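Local coordinates for protein sortase B (Listeria monocytogenes serovar 1/2a, PDB 5JCV) that acts as a cell-wall transpeptidase, cleaving the C-terminal sorting signal of surface proteins and anchoring them to the cell wall through a thioester intermediate, at residues V110-V115 and M177-K182. Sequence-based numbering, arbitrary orientation.
Sequences VEIFAV and MVIQGK
A classic beta bulge marks the antiparallel pairing of strands 110-115 and 177-182 in the beta-barrel of the sortase fold, where F113 and A114 both face Q180. The Q180 carbonyl accepts two bonds: F113 N reaches Q180 O at 2.9 Å in the carbonyl plane, and A114 N reaches the same oxygen at 3.2 Å, tilted 22° from that plane. The extra residue shifts the register by one, and regular pairing resumes with Q180 N to A114 O on one side and the reciprocal E111-K182 bonds on the other. F113 has a near-helical psi of -13°. Its chi1 of 72° tucks CG in between the two backbone arms of its own residue, which swings the ring back so that its edge meets the 177-182 backbone. There CE2 lies 3.6 Å from G181 C, while L139 and V142 of helix 132-145 pack against the same side chain. Glycine suits position 181, since the strands close to 3.8 Å between I112 CA and G181 CA and V110 CG1 presses tightly on the bare alpha carbon. Q180, buried beside A114, has its amide held by Y116, Y138 and T162. On the face bearing I112 and V115, branched aliphatic side chains pack together, and Y87 of a loop touches I112 and I179. I179 meets I112 through CG2 and V115 through CD1, and the selenomethionine M177 bends at chi2, bringing its CE 3.5 Å from V115 CG1.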
loop_
_atom_site.group_PDB
_atom_site.type_symbol
_atom_site.label_atom_id
_atom_site.label_comp_id
_atom_site.label_asym_id
_atom_site.label_seq_id
_atom_site.Cartn_x
_atom_site.Cartn_y
_atom_site.Cartn_z
ATOM N N VAL A 110 13.502 -3.430 -12.205
ATOM C CA VAL A 110 13.507 -4.789 -12.684
ATOM C C VAL A 110 14.412 -4.888 -13.891
ATOM O O VAL A 110 14.312 -4.074 -14.805
ATOM C CB VAL A 110 12.088 -5.210 -13.093
ATOM C CG1 VAL A 110 12.099 -6.665 -13.527
ATOM C CG2 VAL A 110 11.100 -5.018 -11.934
ATOM N N GLU A 111 15.251 -5.914 -13.892
ATOM C CA GLU A 111 16.232 -6.157 -14.923
ATOM C C GLU A 111 15.742 -7.264 -15.875
ATOM O O GLU A 111 15.750 -8.468 -15.537
ATOM C CB GLU A 111 17.548 -6.584 -14.251
ATOM C CG GLU A 111 18.780 -6.087 -14.956
ATOM C CD GLU A 111 20.105 -6.562 -14.349
ATOM O OE1 GLU A 111 20.182 -6.945 -13.144
ATOM O OE2 GLU A 111 21.100 -6.521 -15.123
ATOM N N ILE A 112 15.351 -6.863 -17.077
ATOM C CA ILE A 112 14.790 -7.787 -18.048
ATOM C C ILE A 112 15.820 -8.816 -18.525
ATOM O O ILE A 112 16.935 -8.472 -18.915
ATOM C CB ILE A 112 14.251 -7.013 -19.266
ATOM C CG1 ILE A 112 13.024 -6.195 -18.864
ATOM C CG2 ILE A 112 13.887 -7.970 -20.392
ATOM C CD1 ILE A 112 12.762 -5.007 -19.776
ATOM N N PHE A 113 15.429 -10.079 -18.505
ATOM C CA PHE A 113 16.281 -11.163 -18.960
ATOM C C PHE A 113 15.650 -12.091 -20.027
ATOM O O PHE A 113 16.369 -12.868 -20.663
ATOM C CB PHE A 113 16.738 -11.978 -17.767
ATOM C CG PHE A 113 15.659 -12.830 -17.154
ATOM C CD1 PHE A 113 15.453 -14.125 -17.589
ATOM C CD2 PHE A 113 14.889 -12.356 -16.114
ATOM C CE1 PHE A 113 14.466 -14.907 -17.029
ATOM C CE2 PHE A 113 13.912 -13.141 -15.546
ATOM C CZ PHE A 113 13.699 -14.413 -16.008
ATOM N N ALA A 114 14.335 -11.999 -20.243
ATOM C CA ALA A 114 13.642 -12.822 -21.267
ATOM C C ALA A 114 12.484 -12.084 -21.886
ATOM O O ALA A 114 11.691 -11.440 -21.209
ATOM C CB ALA A 114 13.128 -14.127 -20.666
ATOM N N VAL A 115 12.371 -12.241 -23.186
ATOM C CA VAL A 115 11.355 -11.564 -24.008
ATOM C C VAL A 115 10.856 -12.576 -25.059
ATOM O O VAL A 115 11.659 -13.152 -25.765
ATOM C CB VAL A 115 12.009 -10.367 -24.708
ATOM C CG1 VAL A 115 11.127 -9.798 -25.786
ATOM C CG2 VAL A 115 12.429 -9.310 -23.701
HETATM N N MSE A 177 2.285 -11.310 -25.589
HETATM C CA MSE A 177 3.634 -10.796 -25.486
HETATM C C MSE A 177 4.037 -10.902 -24.028
HETATM O O MSE A 177 3.248 -10.642 -23.133
HETATM C CB MSE A 177 3.586 -9.368 -26.023
HETATM C CG MSE A 177 4.944 -8.732 -25.962
HETATM SE SE MSE A 177 6.025 -9.562 -27.379
HETATM C CE MSE A 177 7.686 -9.364 -26.412
ATOM N N VAL A 178 5.264 -11.319 -23.780
ATOM C CA VAL A 178 5.710 -11.596 -22.417
ATOM C C VAL A 178 7.094 -11.012 -22.203
ATOM O O VAL A 178 7.963 -11.192 -23.025
ATOM C CB VAL A 178 5.776 -13.099 -22.121
ATOM C CG1 VAL A 178 6.258 -13.317 -20.685
ATOM C CG2 VAL A 178 4.425 -13.739 -22.317
ATOM N N ILE A 179 7.272 -10.334 -21.086
ATOM C CA ILE A 179 8.561 -9.785 -20.677
ATOM C C ILE A 179 8.780 -10.296 -19.276
ATOM O O ILE A 179 7.874 -10.222 -18.452
ATOM C CB ILE A 179 8.479 -8.249 -20.603
ATOM C CG1 ILE A 179 8.066 -7.710 -21.963
ATOM C CG2 ILE A 179 9.774 -7.613 -20.166
ATOM C CD1 ILE A 179 9.078 -7.974 -23.038
ATOM N N GLN A 180 9.947 -10.860 -19.020
ATOM C CA GLN A 180 10.295 -11.273 -17.691
ATOM C C GLN A 180 11.622 -10.667 -17.174
ATOM O O GLN A 180 12.611 -10.545 -17.905
ATOM C CB GLN A 180 10.346 -12.775 -17.661
ATOM C CG GLN A 180 9.033 -13.394 -18.046
ATOM C CD GLN A 180 9.107 -14.873 -17.947
ATOM O OE1 GLN A 180 9.809 -15.492 -18.735
ATOM N NE2 GLN A 180 8.417 -15.459 -16.953
ATOM N N GLY A 181 11.611 -10.251 -15.918
ATOM C CA GLY A 181 12.733 -9.544 -15.378
ATOM C C GLY A 181 13.061 -9.991 -13.965
ATOM O O GLY A 181 12.192 -10.481 -13.254
ATOM N N LYS A 182 14.319 -9.801 -13.581
ATOM C CA LYS A 182 14.814 -10.128 -12.243
ATOM C C LYS A 182 14.501 -9.010 -11.240
ATOM O O LYS A 182 14.782 -7.857 -11.505
ATOM C CB LYS A 182 16.335 -10.332 -12.325
ATOM C CG LYS A 182 17.052 -10.621 -11.012
ATOM C CD LYS A 182 18.556 -10.467 -11.162
ATOM C CE LYS A 182 19.167 -11.694 -11.819
ATOM N NZ LYS A 182 20.638 -11.534 -12.002
#